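Local coordinates for fumarylacetoacetate hydrolase (Burkholderia xenovorans, PDB 5TI1), which probably hydrolyses fumarylacetoacetate to fumarate and acetoacetate, the last step of phenylalanine and tyrosine breakdown, at a magnesium-containing site, at residues C220-F231 with G254-D265. Residues are numbered along the deposited sequence; the frame is centred on the assembly and turned at random.
With MG (magnesium ion), chain K; NA (sodium ion), chain L.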
ATOM      1  N   CYS B 220      21.714   2.904  10.492  1.00 27.25           N
ATOM      2  CA  CYS B 220      21.092   1.872  11.315  1.00 27.75           C
ATOM      3  C   CYS B 220      22.129   0.915  11.904  1.00 29.48           C
ATOM      4  O   CYS B 220      22.998   0.406  11.192  1.00 32.37           O
ATOM      5  CB  CYS B 220      20.093   1.106  10.448  1.00 31.77           C
ATOM      6  SG  CYS B 220      19.700  -0.503  11.041  1.00 46.26           S
ATOM      7  N   ARG B 221      22.043   0.680  13.214  1.00 32.22           N
ATOM      8  CA  ARG B 221      22.943  -0.235  13.909  1.00 35.64           C
ATOM      9  C   ARG B 221      22.295  -1.562  14.294  1.00 38.10           C
ATOM     10  O   ARG B 221      22.971  -2.412  14.877  1.00 41.38           O
ATOM     11  CB  ARG B 221      23.511   0.420  15.178  1.00 41.86           C
ATOM     12  CG  ARG B 221      24.377   1.651  14.935  1.00 46.70           C
ATOM     13  CD  ARG B 221      24.697   2.353  16.245  1.00 48.40           C
ATOM     14  NE  ARG B 221      25.190   3.710  16.034  1.00 48.00           N
ATOM     15  CZ  ARG B 221      25.501   4.562  17.008  1.00 48.88           C
ATOM     16  NH1 ARG B 221      25.375   4.203  18.280  1.00 44.80           N
ATOM     17  NH2 ARG B 221      25.941   5.778  16.709  1.00 50.70           N
ATOM     18  N   LYS B 222      21.008  -1.763  14.002  1.00 34.31           N
ATOM     19  CA  LYS B 222      20.304  -2.995  14.365  1.00 30.99           C
ATOM     20  C   LYS B 222      19.483  -3.462  13.161  1.00 35.98           C
ATOM     21  O   LYS B 222      18.249  -3.491  13.186  1.00 33.40           O
ATOM     22  CB  LYS B 222      19.427  -2.792  15.595  1.00 41.08           C
ATOM     23  CG  LYS B 222      20.205  -2.620  16.879  1.00 43.99           C
ATOM     24  CD  LYS B 222      19.298  -2.827  18.081  1.00 47.64           C
ATOM     25  CE  LYS B 222      20.055  -2.670  19.377  1.00 49.21           C
ATOM     26  NZ  LYS B 222      19.139  -2.920  20.511  1.00 57.90           N
ATOM     27  N   LEU B 223      20.186  -3.829  12.097  1.00 29.76           N
ATOM     28  CA  LEU B 223      19.551  -4.332  10.891  1.00 28.16           C
ATOM     29  C   LEU B 223      19.252  -5.817  11.047  1.00 28.90           C
ATOM     30  O   LEU B 223      20.142  -6.612  11.381  1.00 30.43           O
ATOM     31  CB  LEU B 223      20.459  -4.087   9.690  1.00 27.43           C
ATOM     32  CG  LEU B 223      19.912  -4.481   8.329  1.00 26.44           C
ATOM     33  CD1 LEU B 223      18.633  -3.658   8.010  1.00 25.60           C
ATOM     34  CD2 LEU B 223      20.999  -4.300   7.289  1.00 26.02           C
ATOM     35  N   ASP B 224      18.002  -6.197  10.801  1.00 28.38           N
ATOM     36  CA  ASP B 224      17.561  -7.544  11.117  1.00 29.13           C
ATOM     37  C   ASP B 224      16.710  -8.084   9.976  1.00 29.80           C
ATOM     38  O   ASP B 224      16.187  -7.331   9.146  1.00 27.24           O
ATOM     39  CB  ASP B 224      16.786  -7.561  12.448  1.00 31.86           C
ATOM     40  CG  ASP B 224      16.719  -8.945  13.080  1.00 33.44           C
ATOM     41  OD1 ASP B 224      17.239  -9.906  12.476  1.00 39.40           O
ATOM     42  OD2 ASP B 224      16.153  -9.072  14.187  1.00 35.79           O
ATOM     43  N   ILE B 225      16.604  -9.410   9.931  1.00 32.70           N
ATOM     44  CA  ILE B 225      15.640 -10.084   9.067  1.00 35.49           C
ATOM     45  C   ILE B 225      14.329 -10.234   9.815  1.00 31.55           C
ATOM     46  O   ILE B 225      14.270 -10.070  11.039  1.00 34.74           O
ATOM     47  CB  ILE B 225      16.124 -11.478   8.632  1.00 34.53           C
ATOM     48  CG1 ILE B 225      16.022 -12.443   9.820  1.00 35.87           C
ATOM     49  CG2 ILE B 225      17.531 -11.413   8.060  1.00 29.14           C
ATOM     50  CD1 ILE B 225      16.373 -13.862   9.495  1.00 37.32           C
ATOM     51  N   GLU B 226      13.276 -10.584   9.085  1.00 31.08           N
ATOM     52  CA  GLU B 226      12.089 -11.190   9.676  1.00 29.05           C
ATOM     53  C   GLU B 226      11.692 -12.328   8.755  1.00 33.07           C
ATOM     54  O   GLU B 226      11.241 -12.087   7.627  1.00 28.18           O
ATOM     55  CB  GLU B 226      10.946 -10.188   9.862  1.00 28.46           C
ATOM     56  CG  GLU B 226      11.293  -9.085  10.854  1.00 39.81           C
ATOM     57  CD  GLU B 226      10.082  -8.497  11.548  1.00 40.22           C
ATOM     58  OE1 GLU B 226      10.210  -8.069  12.715  1.00 39.00           O
ATOM     59  OE2 GLU B 226       9.008  -8.464  10.930  1.00 39.58           O
ATOM     60  N   LEU B 227      11.923 -13.559   9.219  1.00 30.40           N
ATOM     61  CA  LEU B 227      11.557 -14.751   8.468  1.00 40.23           C
ATOM     62  C   LEU B 227      10.044 -14.880   8.448  1.00 38.24           C
ATOM     63  O   LEU B 227       9.414 -14.980   9.509  1.00 36.37           O
ATOM     64  CB  LEU B 227      12.186 -15.995   9.096  1.00 32.35           C
ATOM     65  CG  LEU B 227      11.540 -17.320   8.673  1.00 41.55           C
ATOM     66  CD1 LEU B 227      11.848 -17.632   7.227  1.00 41.05           C
ATOM     67  CD2 LEU B 227      12.040 -18.447   9.557  1.00 39.52           C
ATOM     68  N   GLU B 228       9.464 -14.871   7.248  1.00 29.90           N
ATOM     69  CA  GLU B 228       8.018 -14.932   7.083  1.00 29.72           C
ATOM     70  C   GLU B 228       7.672 -15.691   5.811  1.00 29.65           C
ATOM     71  O   GLU B 228       8.523 -15.950   4.960  1.00 30.35           O
ATOM     72  CB  GLU B 228       7.403 -13.530   6.998  1.00 28.47           C
ATOM     73  CG  GLU B 228       7.791 -12.591   8.122  1.00 37.25           C
ATOM     74  CD  GLU B 228       6.986 -11.319   8.105  1.00 31.61           C
ATOM     75  OE1 GLU B 228       7.434 -10.316   8.696  1.00 27.23           O
ATOM     76  OE2 GLU B 228       5.903 -11.333   7.493  1.00 29.37           O
ATOM     77  N   THR B 229       6.394 -16.022   5.676  1.00 29.79           N
ATOM     78  CA  THR B 229       5.824 -16.353   4.381  1.00 32.24           C
ATOM     79  C   THR B 229       4.864 -15.245   3.957  1.00 35.32           C
ATOM     80  O   THR B 229       4.316 -14.506   4.783  1.00 31.15           O
ATOM     81  CB  THR B 229       5.065 -17.675   4.415  1.00 30.68           C
ATOM     82  OG1 THR B 229       3.909 -17.502   5.226  1.00 30.87           O
ATOM     83  CG2 THR B 229       5.939 -18.806   5.005  1.00 32.13           C
ATOM     84  N   GLY B 230       4.654 -15.136   2.654  1.00 27.76           N
ATOM     85  CA  GLY B 230       3.607 -14.256   2.169  1.00 26.58           C
ATOM     86  C   GLY B 230       2.650 -15.029   1.297  1.00 36.24           C
ATOM     87  O   GLY B 230       3.087 -15.809   0.444  1.00 38.71           O
ATOM     88  N   PHE B 231       1.349 -14.865   1.498  1.00 29.51           N
ATOM     89  CA  PHE B 231       0.416 -15.456   0.557  1.00 28.36           C
ATOM     90  C   PHE B 231      -0.146 -14.383  -0.364  1.00 25.92           C
ATOM     91  O   PHE B 231      -0.186 -13.199  -0.024  1.00 27.18           O
ATOM     92  CB  PHE B 231      -0.700 -16.243   1.258  1.00 28.11           C
ATOM     93  CG  PHE B 231      -1.600 -15.439   2.175  1.00 31.08           C
ATOM     94  CD1 PHE B 231      -2.815 -14.933   1.720  1.00 31.27           C
ATOM     95  CD2 PHE B 231      -1.291 -15.287   3.518  1.00 28.76           C
ATOM     96  CE1 PHE B 231      -3.683 -14.261   2.581  1.00 27.44           C
ATOM     97  CE2 PHE B 231      -2.162 -14.615   4.383  1.00 32.19           C
ATOM     98  CZ  PHE B 231      -3.359 -14.106   3.910  1.00 27.33           C
ATOM     99  N   GLY B 254      -1.480 -18.598  -3.723  1.00 31.68           N
ATOM    100  CA  GLY B 254      -0.287 -19.344  -3.392  1.00 33.94           C
ATOM    101  C   GLY B 254       0.555 -18.602  -2.379  1.00 38.03           C
ATOM    102  O   GLY B 254       0.115 -17.615  -1.784  1.00 33.14           O
ATOM    103  N   MET B 255       1.799 -19.068  -2.216  1.00 34.58           N
ATOM    104  CA  MET B 255       2.672 -18.571  -1.164  0.50 29.72           C
ATOM    105  C   MET B 255       4.080 -18.362  -1.702  1.00 32.96           C
ATOM    106  O   MET B 255       4.509 -19.036  -2.644  1.00 36.18           O
ATOM    107  CB  MET B 255       2.710 -19.542   0.017  0.50 31.03           C
ATOM    108  CG  MET B 255       3.289 -18.972   1.286  0.50 30.78           C
ATOM    109  SD  MET B 255       3.267 -20.216   2.586  0.50 34.33           S
ATOM    110  CE  MET B 255       1.507 -20.501   2.770  0.50 32.99           C
ATOM    111  N   VAL B 256       4.788 -17.413  -1.086  1.00 30.71           N
ATOM    112  CA  VAL B 256       6.200 -17.165  -1.322  1.00 28.32           C
ATOM    113  C   VAL B 256       6.891 -17.067   0.035  1.00 31.27           C
ATOM    114  O   VAL B 256       6.247 -16.963   1.078  1.00 30.11           O
ATOM    115  CB  VAL B 256       6.444 -15.879  -2.138  1.00 32.17           C
ATOM    116  CG1 VAL B 256       5.860 -16.014  -3.537  1.00 36.53           C
ATOM    117  CG2 VAL B 256       5.873 -14.671  -1.394  1.00 25.99           C
ATOM    118  N   LEU B 257       8.221 -17.096   0.009  1.00 28.69           N
ATOM    119  CA  LEU B 257       9.009 -16.717   1.175  1.00 39.49           C
ATOM    120  C   LEU B 257       9.165 -15.201   1.209  1.00 32.85           C
ATOM    121  O   LEU B 257       9.211 -14.548   0.169  1.00 26.51           O
ATOM    122  CB  LEU B 257      10.386 -17.379   1.138  1.00 29.47           C
ATOM    123  CG  LEU B 257      10.385 -18.913   1.024  1.00 35.31           C
ATOM    124  CD1 LEU B 257      11.793 -19.444   0.823  1.00 31.60           C
ATOM    125  CD2 LEU B 257       9.753 -19.542   2.241  1.00 32.50           C
ATOM    126  N   LEU B 258       9.260 -14.643   2.415  1.00 27.34           N
ATOM    127  CA  LEU B 258       9.214 -13.192   2.596  1.00 26.23           C
ATOM    128  C   LEU B 258      10.153 -12.802   3.726  1.00 26.50           C
ATOM    129  O   LEU B 258       9.999 -13.272   4.858  1.00 28.70           O
ATOM    130  CB  LEU B 258       7.779 -12.717   2.884  1.00 25.84           C
ATOM    131  CG  LEU B 258       7.481 -11.205   2.856  1.00 28.08           C
ATOM    132  CD1 LEU B 258       5.976 -10.935   2.588  1.00 25.40           C
ATOM    133  CD2 LEU B 258       7.903 -10.518   4.139  1.00 24.82           C
ATOM    134  N   ASN B 259      11.131 -11.949   3.417  1.00 25.86           N
ATOM    135  CA  ASN B 259      12.040 -11.398   4.411  1.00 26.05           C
ATOM    136  C   ASN B 259      11.689  -9.927   4.586  1.00 28.42           C
ATOM    137  O   ASN B 259      12.008  -9.096   3.725  1.00 26.29           O
ATOM    138  CB  ASN B 259      13.501 -11.567   3.992  1.00 26.22           C
ATOM    139  CG  ASN B 259      14.471 -11.065   5.055  1.00 31.76           C
ATOM    140  OD1 ASN B 259      14.043 -10.552   6.101  1.00 27.53           O
ATOM    141  ND2 ASN B 259      15.785 -11.223   4.804  1.00 26.78           N
ATOM    142  N   ASP B 260      11.050  -9.605   5.711  1.00 28.62           N
ATOM    143  CA  ASP B 260      10.666  -8.228   6.021  1.00 24.72           C
ATOM    144  C   ASP B 260      11.821  -7.561   6.761  1.00 26.85           C
ATOM    145  O   ASP B 260      11.844  -7.473   7.992  1.00 28.55           O
ATOM    146  CB  ASP B 260       9.379  -8.208   6.843  1.00 29.03           C
ATOM    147  CG  ASP B 260       8.981  -6.806   7.279  1.00 35.01           C
ATOM    148  OD1 ASP B 260       9.387  -5.830   6.604  1.00 30.98           O
ATOM    149  OD2 ASP B 260       8.277  -6.681   8.311  1.00 32.51           O
ATOM    150  N   TRP B 261      12.805  -7.095   5.985  1.00 27.31           N
ATOM    151  CA  TRP B 261      13.967  -6.421   6.553  1.00 24.68           C
ATOM    152  C   TRP B 261      13.537  -5.322   7.518  1.00 29.28           C
ATOM    153  O   TRP B 261      12.653  -4.518   7.211  1.00 31.82           O
ATOM    154  CB  TRP B 261      14.835  -5.825   5.445  1.00 29.02           C
ATOM    155  CG  TRP B 261      15.252  -6.780   4.365  1.00 29.38           C
ATOM    156  CD1 TRP B 261      14.635  -6.977   3.158  1.00 24.58           C
ATOM    157  CD2 TRP B 261      16.392  -7.653   4.379  1.00 26.96           C
ATOM    158  NE1 TRP B 261      15.314  -7.929   2.429  1.00 30.42           N
ATOM    159  CE2 TRP B 261      16.398  -8.356   3.152  1.00 29.17           C
ATOM    160  CE3 TRP B 261      17.401  -7.912   5.307  1.00 25.58           C
ATOM    161  CZ2 TRP B 261      17.387  -9.283   2.823  1.00 30.54           C
ATOM    162  CZ3 TRP B 261      18.381  -8.845   4.985  1.00 27.44           C
ATOM    163  CH2 TRP B 261      18.369  -9.515   3.750  1.00 28.65           C
ATOM    164  N   SER B 262      14.173  -5.289   8.687  1.00 32.75           N
ATOM    165  CA  SER B 262      13.792  -4.385   9.763  1.00 28.42           C
ATOM    166  C   SER B 262      15.014  -3.651  10.288  1.00 27.17           C
ATOM    167  O   SER B 262      16.047  -4.275  10.551  1.00 28.46           O
ATOM    168  CB  SER B 262      13.125  -5.150  10.907  1.00 26.95           C
ATOM    169  OG  SER B 262      11.847  -5.633  10.507  1.00 31.61           O
ATOM    170  N   ALA B 263      14.886  -2.332  10.455  1.00 27.04           N
ATOM    171  CA  ALA B 263      15.882  -1.506  11.139  1.00 30.97           C
ATOM    172  C   ALA B 263      15.331  -1.212  12.530  1.00 37.90           C
ATOM    173  O   ALA B 263      14.537  -0.284  12.712  1.00 32.42           O
ATOM    174  CB  ALA B 263      16.159  -0.227  10.359  1.00 30.50           C
ATOM    175  N   ARG B 264      15.743  -2.013  13.516  1.00 35.03           N
ATOM    176  CA  ARG B 264      15.021  -2.031  14.784  1.00 37.82           C
ATOM    177  C   ARG B 264      15.277  -0.794  15.623  1.00 40.35           C
ATOM    178  O   ARG B 264      14.386  -0.379  16.371  1.00 41.79           O
ATOM    179  CB  ARG B 264      15.378  -3.277  15.583  1.00 38.31           C
ATOM    180  CG  ARG B 264      15.089  -4.523  14.809  1.00 40.58           C
ATOM    181  CD  ARG B 264      14.818  -5.701  15.692  1.00 43.69           C
ATOM    182  NE  ARG B 264      14.409  -6.816  14.855  1.00 39.24           N
ATOM    183  CZ  ARG B 264      13.174  -6.995  14.407  1.00 36.70           C
ATOM    184  NH1 ARG B 264      12.204  -6.134  14.730  1.00 33.07           N
ATOM    185  NH2 ARG B 264      12.912  -8.038  13.633  1.00 34.66           N
ATOM    186  N   ASP B 265      16.469  -0.198  15.523  1.00 30.45           N
ATOM    187  CA  ASP B 265      16.706   1.041  16.258  1.00 31.84           C
ATOM    188  C   ASP B 265      15.922   2.196  15.650  1.00 32.57           C
ATOM    189  O   ASP B 265      15.387   3.036  16.381  1.00 35.31           O
ATOM    190  CB  ASP B 265      18.206   1.362  16.340  1.00 35.18           C
ATOM    191  CG  ASP B 265      18.933   1.244  15.004  1.00 38.37           C
ATOM    192  OD1 ASP B 265      18.336   0.812  14.002  1.00 36.58           O
ATOM    193  OD2 ASP B 265      20.134   1.584  14.964  1.00 34.01           O
TER
HETATM  194 MG    MG K 501       7.244  -8.329   9.670  1.00 28.96          MG
HETATM  195 NA    NA L 502      10.952  -4.586   5.339  0.78 22.53          NA
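Strands 227-231 and 254-259 pair antiparallel, Glu228 with Leu258 and Gly230 with Val256 as hydrogen-bonded pairs; beyond an irregular break, where Asp260 centres an inverse gamma turn, Asp224 and Ser262 resume the pairing. At the break the amide of Asn259 stands in for the backbone: its OD1 accepts Glu226 N at 3.1 Å, while Asp260 N returns a bond to Glu226 O, on a lone pair in the carbonyl plane. Glu226 and Asp260 run side by side, their carboxylates nearly perpendicular (88°), and Glu226 OE2 and Asp260 OD2 bind the magnesium ion at 2.2 Å and 2.4 Å. The extended chain of Glu228 carries OE1 to the same ion, its other oxygen, OE2, being hydrogen-bonded by Gly376; Asp153 completes the protein ligands. The other oxygen of Asp260, OD1, binds sodium at 2.4 Å together with the carbonyl oxygens of Trp261, Lys280 and Ala283 and the hydroxyl of Thr284. The guanidinium of Arg264 meets two carboxylates at its edge: NE reaches Asp224 OD2 (2.9 Å) on the anti side, and NH2 reaches Glu226 OE1 (2.9 Å) on its anti lone pair. Asp224 OD2 also accepts a hydrogen bond from Leu390 N. At the break Ile225 CG2 approaches Trp261 CZ3 obliquely, and both side chains touch Leu417 of strand 416-424. Past the end of the pairing, Asp265 OD2 takes Arg221 N at 2.7 Å. One oxygen of Glu226 is thus held by arginine and the other by magnesium, which fixes the carboxylate's rotation; Asp260 bridges both metals, and the positive charges probably offset the repulsion among the clustered acids.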